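Local atomic coordinates of Peptidase_M23 domain-containing protein (Enterococcus faecalis, PDB entry 6SMK), a protein that probably cleaves D,L-peptide bonds of bacterial cell-wall peptidoglycan as a zinc-dependent M23 endopeptidase, a prophage-encoded protein of which this chain is the catalytic domain. Residues A5-S10 and A44-L49; Y34-G39 and G97-S102; E62-K67 and G77-I82; W73-H78 and E113-G118. The protein carries 1 engineered substitution. All blocks are in the same frame, centred on the assembly; numbering follows the deposited sequence.

Contact 1 (A5-S10 and A44-L49); sequences APHFGS and AQYPGL
Tyr46 OH donates a hydrogen bond to Ala5 O at 2.6 Å. The donor lies in the plane of that carbonyl and uses one of its lone pairs. The acceptor lies at the edge of the phenol ring, so the tyrosine meets the chain with its rim and not with a face. The His7 ring also lies by this hydroxyl, which sits near the imidazole plane, 3.6 Å from His7 CE1.

The second bond runs from backbone to side chain. His7 N donates to Gln45 OE1 at 2.8 Å. The donor stands 39° above the plane of the amide carbonyl. The other end of the amide is also held, because Gln45 NE2 is hydrogen-bonded to Pro43 O. The two bonds together should fix the rotation of the amide.

The same amide lies over the Phe8 ring. Gln45 CD is 3.8 Å above the centre of the ring, and the two planes are turned 40° apart. Gln45 CG adds a CH-pi contact over that face, 4.2 Å from the ring centroid. The side chain reaches this place because it bends at chi2 (-50°), which folds the amide across the ring.

The site joins the N-terminal loop before strand 13-20 to the turn leading into strand 48-54. Phe8 also meets Tyr34 edge-to-face. Tyr112 of strand 109-116 touches Pro6, Phe8, Gln45 and Tyr46, while Tyr76 of strand 72-82 packs on Phe8 and bonds through its hydroxyl to Gln45 N.

Contact 2 (Y34-G39 and G97-S102); sequences YAAPTG and GDVGSS
Val99 points its side chain at the 34-39 loop and meets it with both methyl groups. CG1 is anti to the backbone N (chi1 165°) and lies alongside the loop backbone, 3.3 Å from Ala36 O. CG2 takes the other direction and packs on Ala36 CB at 4.0 Å. The branch carbon, Val99 CB, faces Pro37 O. The valine therefore packs against the backbone of Ala36 and Pro37.

Thr38 reaches across next to it. Its methyl CG2, not its hydroxyl, approaches Gly100 CA, at 4.2 Å. Asp98 comes just before Val99 in sequence. Its CB is 3.9 Å from Gly39 CA, but its carboxylate is engaged outside the contact, where OD1 forms a salt bridge with Arg83.

One backbone hydrogen bond joins the segments, from Gly39 N to Val99 O at 2.9 Å with an N-H...O angle of 162°. Thr38 CA adds a CA-H...O contact to the same oxygen, and Ser80 OG is a further hydrogen-bonding partner. Gly39 has a positive phi (98°), a turn conformation suited to glycine.

The contact ties the loop after strand 28-35 to the end of strand 95-99. No charge pair crosses between the segments. The single bond to Val99 O, an acceptor shared with Ser80 OG, therefore probably sets the register of the loop, while the valine packing is less specific.

Contact 3 (E62-K67 and G77-I82); sequences EHVGIK and GHMSRI
Glu62 O accepts a hydrogen bond from Met79 N at 2.9 Å, with an N-H...O angle of 166°. The donor lies in the carbonyl plane, on a lone pair. The side chains of both residues start close together, with Glu62 CB 3.9 Å from Met79 CB. One residue on from Glu62, His63 CB rests on Gly77 CA at 3.5 Å.

Two apolar pairs continue the contact. Val64 splits its methyls between two partners. CG2 meets the end of Met79, with 3.9 Å to CE, and the two side chains cross at about a right angle. Met79 is extended beyond CG (chi2 -176°), which carries CE that far. CG1 meets Ile82 CG2 at 3.6 Å, and there the two side chains run past each other in opposite directions. Ile82 CD1 also touches Glu62 OE1, at 3.8 Å, where the two side chains cross at a slant.

These segments belong to the beta hairpin of strands 63-69 and 72-82, within the antiparallel sheet of the M23 domain. The second strand turns a corner at Ser80 and Arg81, so that Ile82 comes back toward Glu62 and Val64.

Further partners position this first shell. Ser102 OG lies by Met79 O and makes a weak bond to Glu62 N, so it probably links the two segments. Glu62 OE1 is held by Ser55 OG, and His63 ND1 by Gly61 O. The His78 side chain starts away from the contact and lies about 4 Å from the zinc ion at its nearest atom. Its ND1 bonds to Ser102 O.

Contact 4 (W73-H78 and E113-G118); sequences WAMYGH and ELRKGG
Trp73 and Arg115 form one hydrogen-bonded antiparallel pair, and Met75 and Glu113 the next. Four backbone bonds link them. Trp73 N to Arg115 O is 2.7 Å. Glu113 N to Met75 O is 2.9 Å. Ala74 and Leu114 are the non-hydrogen-bonded pair between, and their side chains meet at 4.0 Å from Ala74 CB to Leu114 CD1.

This is the pairing of central strands 72-82 and 109-116 in the M23 sheet, whose short segments run at 145° to each other. The second strand also carries the zinc ligand His111.

Packing on the other face of the sheet involves Trp73, Met75, Glu113 and Arg115. Gly118 CA lies over the six-membered ring of Trp73, 3.5 Å from its centroid, in a CH-pi contact. The indole NE1 bonds to Asp51 OD2. Met75 bends at chi2 (-67°) and lays CG over one face of the Arg115 guanidinium, 3.7 Å above its plane.

The charged interaction stays within one strand. Arg115 NE makes a salt bridge to Glu113 OE2 at 2.7 Å, with the oxygen near the guanidinium plane. Glu113 OE1 is hydrogen-bonded to Thr30 OG1 and His111 NE2, which makes the glutamate a second-shell partner of the zinc site.

Overall arrangement
All four contacts reach one antiparallel sheet. Contacts 3 and 4 share strand 72-82 and residues Gly77 and His78, and their centres are about 10 Å apart. Centre to centre, contact 2 lies about 10 Å from contact 3, across the neighbouring strands 95-99 and 72-82, and about 17 Å from contact 4. Along the chain, contact 3 is nested inside the loop closed by contact 2, while contact 1 closes before contacts 3 and 4 open. Contact 1 is about 12 Å from contact 4, centre to centre, and joins the N-terminal loop to the sheet. Contacts 3 and 4 lie beside the zinc site, formed by His29, Asp33 and His111, whereas contacts 1 and 2 bind loops farther out.

Contact 1 (A5-S10 and A44-L49)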
# COMPACT_ATOMS: atom_id res chain seq x y z
N ALA A 5 -1.54 7.92 -7.69
CA ALA A 5 -0.31 7.18 -7.85
C ALA A 5 0.59 7.40 -6.64
O ALA A 5 0.59 8.47 -6.04
CB ALA A 5 0.41 7.62 -9.13
N PRO A 6 1.37 6.38 -6.26
CA PRO A 6 2.34 6.55 -5.17
C PRO A 6 3.58 7.30 -5.62
O PRO A 6 4.06 7.11 -6.75
CB PRO A 6 2.69 5.11 -4.79
CG PRO A 6 2.52 4.36 -6.08
CD PRO A 6 1.37 5.02 -6.81
N HIS A 7 4.11 8.14 -4.73
CA HIS A 7 5.32 8.92 -5.02
C HIS A 7 6.30 8.80 -3.86
O HIS A 7 6.75 9.78 -3.27
CB HIS A 7 4.95 10.36 -5.33
CG HIS A 7 4.10 10.51 -6.54
ND1 HIS A 7 2.75 10.78 -6.47
CD2 HIS A 7 4.39 10.41 -7.86
CE1 HIS A 7 2.25 10.85 -7.69
NE2 HIS A 7 3.23 10.64 -8.55
N PHE A 8 6.64 7.56 -3.53
CA PHE A 8 7.65 7.32 -2.51
C PHE A 8 8.99 7.82 -3.00
O PHE A 8 9.32 7.68 -4.18
CB PHE A 8 7.75 5.84 -2.20
CG PHE A 8 6.55 5.28 -1.50
CD1 PHE A 8 6.32 5.57 -0.17
CD2 PHE A 8 5.67 4.46 -2.17
CE1 PHE A 8 5.22 5.06 0.47
CE2 PHE A 8 4.58 3.94 -1.53
CZ PHE A 8 4.36 4.23 -0.21
N GLY A 9 9.75 8.39 -2.11
CA GLY A 9 11.07 8.87 -2.44
C GLY A 9 12.11 7.84 -2.13
O GLY A 9 11.86 6.63 -2.17
N SER A 10 13.30 8.32 -1.79
CA SER A 10 14.34 7.43 -1.34
C SER A 10 14.04 6.96 0.08
O SER A 10 13.36 7.65 0.84
CB SER A 10 15.68 8.13 -1.41
OG SER A 10 16.00 8.42 -2.75
N ALA A 44 2.88 8.35 4.41
CA ALA A 44 1.61 8.30 3.70
C ALA A 44 1.65 9.19 2.47
O ALA A 44 2.10 10.34 2.53
CB ALA A 44 0.48 8.75 4.62
N GLN A 45 1.18 8.64 1.34
CA GLN A 45 1.23 9.36 0.07
C GLN A 45 0.14 10.42 -0.05
O GLN A 45 0.37 11.48 -0.64
CB GLN A 45 1.11 8.36 -1.07
CG GLN A 45 2.28 7.42 -1.13
CD GLN A 45 3.58 8.16 -1.09
OE1 GLN A 45 3.93 8.86 -2.04
NE2 GLN A 45 4.30 8.02 0.01
N TYR A 46 -1.04 10.15 0.49
CA TYR A 46 -2.15 11.08 0.41
C TYR A 46 -2.79 11.20 1.78
O TYR A 46 -2.75 10.24 2.57
CB TYR A 46 -3.16 10.62 -0.65
CG TYR A 46 -2.54 10.59 -2.03
CD1 TYR A 46 -1.87 9.47 -2.51
CD2 TYR A 46 -2.58 11.71 -2.84
CE1 TYR A 46 -1.28 9.47 -3.76
CE2 TYR A 46 -2.00 11.72 -4.09
CZ TYR A 46 -1.34 10.60 -4.55
OH TYR A 46 -0.76 10.63 -5.80
N PRO A 47 -3.35 12.35 2.11
CA PRO A 47 -4.04 12.49 3.40
C PRO A 47 -5.36 11.75 3.40
O PRO A 47 -6.03 11.64 2.37
CB PRO A 47 -4.27 14.00 3.52
CG PRO A 47 -4.42 14.43 2.12
CD PRO A 47 -3.44 13.59 1.32
N GLY A 48 -5.75 11.28 4.57
CA GLY A 48 -7.06 10.69 4.72
C GLY A 48 -7.27 10.14 6.11
O GLY A 48 -6.45 10.35 7.02
N LEU A 49 -8.38 9.43 6.26
CA LEU A 49 -8.81 8.82 7.51
C LEU A 49 -8.40 7.35 7.54
O LEU A 49 -8.67 6.61 6.60
CB LEU A 49 -10.32 8.94 7.65
CG LEU A 49 -11.00 8.13 8.75
CD1 LEU A 49 -10.79 8.79 10.10
CD2 LEU A 49 -12.48 7.97 8.44

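Contact 2 (Y34-G39 and G97-S102)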
# COMPACT_ATOMS: atom_id res chain seq x y z
N TYR A 34 7.17 -1.44 -3.67
CA TYR A 34 8.38 -0.62 -3.54
C TYR A 34 9.30 -1.28 -2.53
O TYR A 34 8.91 -1.50 -1.37
CB TYR A 34 8.05 0.80 -3.08
CG TYR A 34 7.50 1.72 -4.15
CD1 TYR A 34 6.16 1.71 -4.48
CD2 TYR A 34 8.32 2.64 -4.80
CE1 TYR A 34 5.65 2.56 -5.44
CE2 TYR A 34 7.83 3.49 -5.76
CZ TYR A 34 6.49 3.45 -6.08
OH TYR A 34 5.98 4.31 -7.03
N ALA A 35 10.52 -1.59 -2.95
CA ALA A 35 11.47 -2.26 -2.08
C ALA A 35 12.22 -1.25 -1.22
O ALA A 35 12.53 -0.14 -1.66
CB ALA A 35 12.47 -3.08 -2.89
N ALA A 36 12.52 -1.66 0.01
CA ALA A 36 13.27 -0.89 0.97
C ALA A 36 13.58 -1.80 2.14
O ALA A 36 12.90 -2.80 2.32
CB ALA A 36 12.49 0.36 1.43
N PRO A 37 14.60 -1.49 2.92
CA PRO A 37 14.96 -2.36 4.05
C PRO A 37 13.85 -2.42 5.08
O PRO A 37 13.06 -1.49 5.22
CB PRO A 37 16.21 -1.70 4.63
CG PRO A 37 16.76 -0.90 3.51
CD PRO A 37 15.59 -0.42 2.71
N THR A 38 13.78 -3.54 5.79
CA THR A 38 12.82 -3.60 6.89
C THR A 38 13.16 -2.49 7.88
O THR A 38 14.33 -2.18 8.11
CB THR A 38 12.83 -4.97 7.59
OG1 THR A 38 14.07 -5.15 8.26
CG2 THR A 38 12.64 -6.11 6.61
N GLY A 39 12.12 -1.84 8.40
CA GLY A 39 12.29 -0.78 9.36
C GLY A 39 12.23 0.61 8.77
O GLY A 39 12.05 1.59 9.51
N GLY A 97 3.85 3.46 9.25
CA GLY A 97 4.35 2.12 9.54
C GLY A 97 5.81 2.02 9.16
O GLY A 97 6.45 3.01 8.78
N ASP A 98 6.34 0.80 9.30
CA ASP A 98 7.72 0.46 8.95
C ASP A 98 7.70 -0.67 7.93
O ASP A 98 6.89 -1.60 8.03
CB ASP A 98 8.55 0.04 10.18
CG ASP A 98 8.68 1.14 11.23
OD1 ASP A 98 8.42 2.32 10.91
OD2 ASP A 98 9.05 0.83 12.39
N VAL A 99 8.61 -0.61 6.95
CA VAL A 99 8.68 -1.65 5.94
C VAL A 99 8.88 -3.01 6.60
O VAL A 99 9.62 -3.14 7.59
CB VAL A 99 9.80 -1.38 4.92
CG1 VAL A 99 10.12 -2.63 4.08
CG2 VAL A 99 9.47 -0.20 4.04
N GLY A 100 8.22 -4.02 6.07
CA GLY A 100 8.51 -5.37 6.51
C GLY A 100 8.44 -6.39 5.40
O GLY A 100 8.56 -6.06 4.21
N SER A 101 8.27 -7.64 5.78
CA SER A 101 7.98 -8.69 4.81
C SER A 101 6.80 -9.52 5.28
O SER A 101 6.70 -10.70 4.95
CB SER A 101 9.21 -9.56 4.55
OG SER A 101 9.98 -9.70 5.73
N SER A 102 5.90 -8.88 6.04
CA SER A 102 4.78 -9.58 6.66
C SER A 102 3.83 -10.10 5.60
O SER A 102 3.64 -9.51 4.54
CB SER A 102 4.00 -8.68 7.62
OG SER A 102 3.85 -7.36 7.11

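Contact 3 (E62-K67 and G77-I82)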
# COMPACT_ATOMS: atom_id res chain seq x y z
N GLU A 62 0.65 -7.30 7.70
CA GLU A 62 0.44 -6.09 8.48
C GLU A 62 0.20 -4.93 7.54
O GLU A 62 1.11 -4.53 6.81
CB GLU A 62 1.64 -5.81 9.38
CG GLU A 62 2.17 -7.03 10.07
CD GLU A 62 1.57 -7.22 11.44
OE1 GLU A 62 1.20 -6.22 12.09
OE2 GLU A 62 1.45 -8.40 11.85
N HIS A 63 -1.02 -4.38 7.54
CA HIS A 63 -1.32 -3.32 6.59
C HIS A 63 -2.39 -2.39 7.14
O HIS A 63 -3.15 -2.74 8.04
CB HIS A 63 -1.76 -3.88 5.23
CG HIS A 63 -3.02 -4.68 5.26
ND1 HIS A 63 -3.13 -5.86 5.96
CD2 HIS A 63 -4.21 -4.50 4.64
CE1 HIS A 63 -4.35 -6.36 5.79
NE2 HIS A 63 -5.02 -5.55 4.99
N VAL A 64 -2.42 -1.18 6.57
CA VAL A 64 -3.42 -0.17 6.89
C VAL A 64 -4.13 0.26 5.61
O VAL A 64 -3.54 0.30 4.53
CB VAL A 64 -2.82 1.06 7.59
CG1 VAL A 64 -2.00 0.64 8.77
CG2 VAL A 64 -2.01 1.85 6.64
N GLY A 65 -5.41 0.58 5.75
CA GLY A 65 -6.16 1.28 4.72
C GLY A 65 -6.48 2.69 5.18
O GLY A 65 -6.87 2.91 6.33
N ILE A 66 -6.30 3.65 4.27
CA ILE A 66 -6.64 5.05 4.51
C ILE A 66 -7.60 5.51 3.43
O ILE A 66 -7.31 5.39 2.23
CB ILE A 66 -5.41 5.96 4.55
CG1 ILE A 66 -4.48 5.55 5.68
CG2 ILE A 66 -5.81 7.41 4.76
CD1 ILE A 66 -3.05 5.52 5.25
N LYS A 67 -8.74 6.05 3.84
CA LYS A 67 -9.70 6.57 2.88
C LYS A 67 -9.18 7.92 2.40
O LYS A 67 -9.07 8.88 3.17
CB LYS A 67 -11.09 6.68 3.51
CG LYS A 67 -12.16 7.22 2.55
CD LYS A 67 -13.43 7.79 3.19
CE LYS A 67 -14.60 7.67 2.21
NZ LYS A 67 -15.70 8.61 2.59
N GLY A 77 0.94 -2.18 2.72
CA GLY A 77 1.04 -3.54 3.21
C GLY A 77 2.45 -4.04 3.48
O GLY A 77 3.45 -3.36 3.23
N HIS A 78 2.51 -5.28 4.00
CA HIS A 78 3.75 -5.98 4.31
C HIS A 78 4.59 -5.21 5.33
O HIS A 78 5.80 -5.11 5.22
CB HIS A 78 4.59 -6.24 3.05
CG HIS A 78 3.87 -6.96 1.95
ND1 HIS A 78 3.20 -8.14 2.14
CD2 HIS A 78 3.75 -6.66 0.63
CE1 HIS A 78 2.69 -8.55 0.99
NE2 HIS A 78 3.00 -7.67 0.06
N MET A 79 3.93 -4.61 6.32
CA MET A 79 4.65 -3.81 7.30
C MET A 79 5.30 -4.70 8.34
O MET A 79 4.79 -5.77 8.67
CB MET A 79 3.72 -2.83 8.00
CG MET A 79 3.13 -1.79 7.09
SD MET A 79 2.15 -0.60 8.00
CE MET A 79 1.67 0.46 6.66
N SER A 80 6.43 -4.24 8.87
CA SER A 80 6.99 -4.93 10.02
C SER A 80 6.50 -4.35 11.33
O SER A 80 6.58 -5.02 12.37
CB SER A 80 8.52 -4.89 9.99
OG SER A 80 8.99 -3.58 10.14
N ARG A 81 5.99 -3.13 11.30
CA ARG A 81 5.35 -2.51 12.45
C ARG A 81 4.32 -1.52 11.93
O ARG A 81 4.61 -0.74 11.02
CB ARG A 81 6.37 -1.80 13.35
CG ARG A 81 5.71 -1.17 14.56
CD ARG A 81 6.67 -0.29 15.34
NE ARG A 81 6.07 0.20 16.58
CZ ARG A 81 6.74 0.87 17.51
NH1 ARG A 81 8.03 1.13 17.35
NH2 ARG A 81 6.11 1.27 18.61
N ILE A 82 3.13 -1.56 12.51
CA ILE A 82 2.10 -0.58 12.21
C ILE A 82 2.21 0.58 13.19
O ILE A 82 2.40 0.37 14.39
CB ILE A 82 0.71 -1.21 12.27
CG1 ILE A 82 0.67 -2.46 11.40
CG2 ILE A 82 -0.31 -0.19 11.81
CD1 ILE A 82 -0.72 -3.07 11.24

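Contact 4 (W73-H78 and E113-G118)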
# COMPACT_ATOMS: atom_id res chain seq x y z
N TRP A 73 -9.61 4.00 -1.33
CA TRP A 73 -8.82 3.67 -0.16
C TRP A 73 -7.42 3.29 -0.61
O TRP A 73 -7.27 2.48 -1.53
CB TRP A 73 -9.45 2.52 0.63
CG TRP A 73 -10.65 2.93 1.42
CD1 TRP A 73 -10.71 3.10 2.78
CD2 TRP A 73 -11.95 3.22 0.92
NE1 TRP A 73 -11.98 3.48 3.15
CE2 TRP A 73 -12.76 3.56 2.02
CE3 TRP A 73 -12.52 3.23 -0.36
CZ2 TRP A 73 -14.09 3.92 1.88
CZ3 TRP A 73 -13.85 3.58 -0.50
CH2 TRP A 73 -14.62 3.92 0.62
N ALA A 74 -6.41 3.87 0.03
CA ALA A 74 -5.02 3.51 -0.20
C ALA A 74 -4.58 2.52 0.87
O ALA A 74 -4.75 2.78 2.06
CB ALA A 74 -4.12 4.75 -0.19
N MET A 75 -4.04 1.39 0.44
CA MET A 75 -3.58 0.33 1.34
C MET A 75 -2.06 0.26 1.31
O MET A 75 -1.45 0.27 0.24
CB MET A 75 -4.18 -1.01 0.94
CG MET A 75 -5.61 -0.94 0.43
SD MET A 75 -6.75 -0.47 1.73
CE MET A 75 -6.46 -1.74 2.96
N TYR A 76 -1.45 0.18 2.49
CA TYR A 76 -0.01 0.06 2.63
C TYR A 76 0.28 -1.23 3.38
O TYR A 76 -0.08 -1.35 4.56
CB TYR A 76 0.59 1.25 3.39
CG TYR A 76 0.27 2.62 2.86
CD1 TYR A 76 -1.00 3.18 3.01
CD2 TYR A 76 1.25 3.39 2.24
CE1 TYR A 76 -1.28 4.44 2.53
CE2 TYR A 76 0.97 4.64 1.76
CZ TYR A 76 -0.28 5.17 1.91
OH TYR A 76 -0.53 6.43 1.43
N GLY A 77 0.94 -2.18 2.72
CA GLY A 77 1.04 -3.54 3.21
C GLY A 77 2.45 -4.04 3.48
O GLY A 77 3.45 -3.36 3.23
N HIS A 78 2.51 -5.28 4.00
CA HIS A 78 3.75 -5.98 4.31
C HIS A 78 4.59 -5.21 5.33
O HIS A 78 5.80 -5.11 5.22
CB HIS A 78 4.59 -6.24 3.05
CG HIS A 78 3.87 -6.96 1.95
ND1 HIS A 78 3.20 -8.14 2.14
CD2 HIS A 78 3.75 -6.66 0.63
CE1 HIS A 78 2.69 -8.55 0.99
NE2 HIS A 78 3.00 -7.67 0.06
N GLU A 113 -1.61 -0.34 -2.59
CA GLU A 113 -2.77 -0.81 -3.33
C GLU A 113 -3.87 0.24 -3.27
O GLU A 113 -4.09 0.87 -2.23
CB GLU A 113 -3.29 -2.14 -2.78
CG GLU A 113 -4.50 -2.68 -3.50
CD GLU A 113 -4.74 -4.15 -3.23
OE1 GLU A 113 -3.74 -4.89 -3.09
OE2 GLU A 113 -5.92 -4.57 -3.15
N LEU A 114 -4.55 0.44 -4.39
CA LEU A 114 -5.65 1.38 -4.48
C LEU A 114 -6.96 0.61 -4.62
O LEU A 114 -7.13 -0.16 -5.58
CB LEU A 114 -5.44 2.34 -5.65
CG LEU A 114 -5.79 3.79 -5.37
CD1 LEU A 114 -5.28 4.17 -3.99
CD2 LEU A 114 -5.17 4.67 -6.42
N ARG A 115 -7.87 0.79 -3.67
CA ARG A 115 -9.15 0.08 -3.65
C ARG A 115 -10.31 1.06 -3.75
O ARG A 115 -10.32 2.09 -3.06
CB ARG A 115 -9.31 -0.78 -2.38
CG ARG A 115 -8.69 -2.16 -2.48
CD ARG A 115 -8.57 -2.83 -1.12
NE ARG A 115 -7.60 -3.92 -1.16
CZ ARG A 115 -7.20 -4.64 -0.10
NH1 ARG A 115 -7.70 -4.41 1.11
NH2 ARG A 115 -6.31 -5.60 -0.27
N LYS A 116 -11.28 0.73 -4.60
CA LYS A 116 -12.52 1.48 -4.70
C LYS A 116 -13.65 0.67 -4.08
O LYS A 116 -13.59 -0.57 -4.01
CB LYS A 116 -12.88 1.82 -6.16
CG LYS A 116 -12.86 0.61 -7.12
CD LYS A 116 -13.77 0.78 -8.36
CE LYS A 116 -13.39 2.00 -9.22
NZ LYS A 116 -14.20 2.10 -10.48
N GLY A 117 -14.67 1.37 -3.60
CA GLY A 117 -15.81 0.72 -3.00
C GLY A 117 -15.68 0.41 -1.53
O GLY A 117 -16.68 0.06 -0.90
N GLY A 118 -14.49 0.54 -0.96
CA GLY A 118 -14.32 0.28 0.44
C GLY A 118 -12.92 -0.22 0.72
O GLY A 118 -12.17 -0.56 -0.20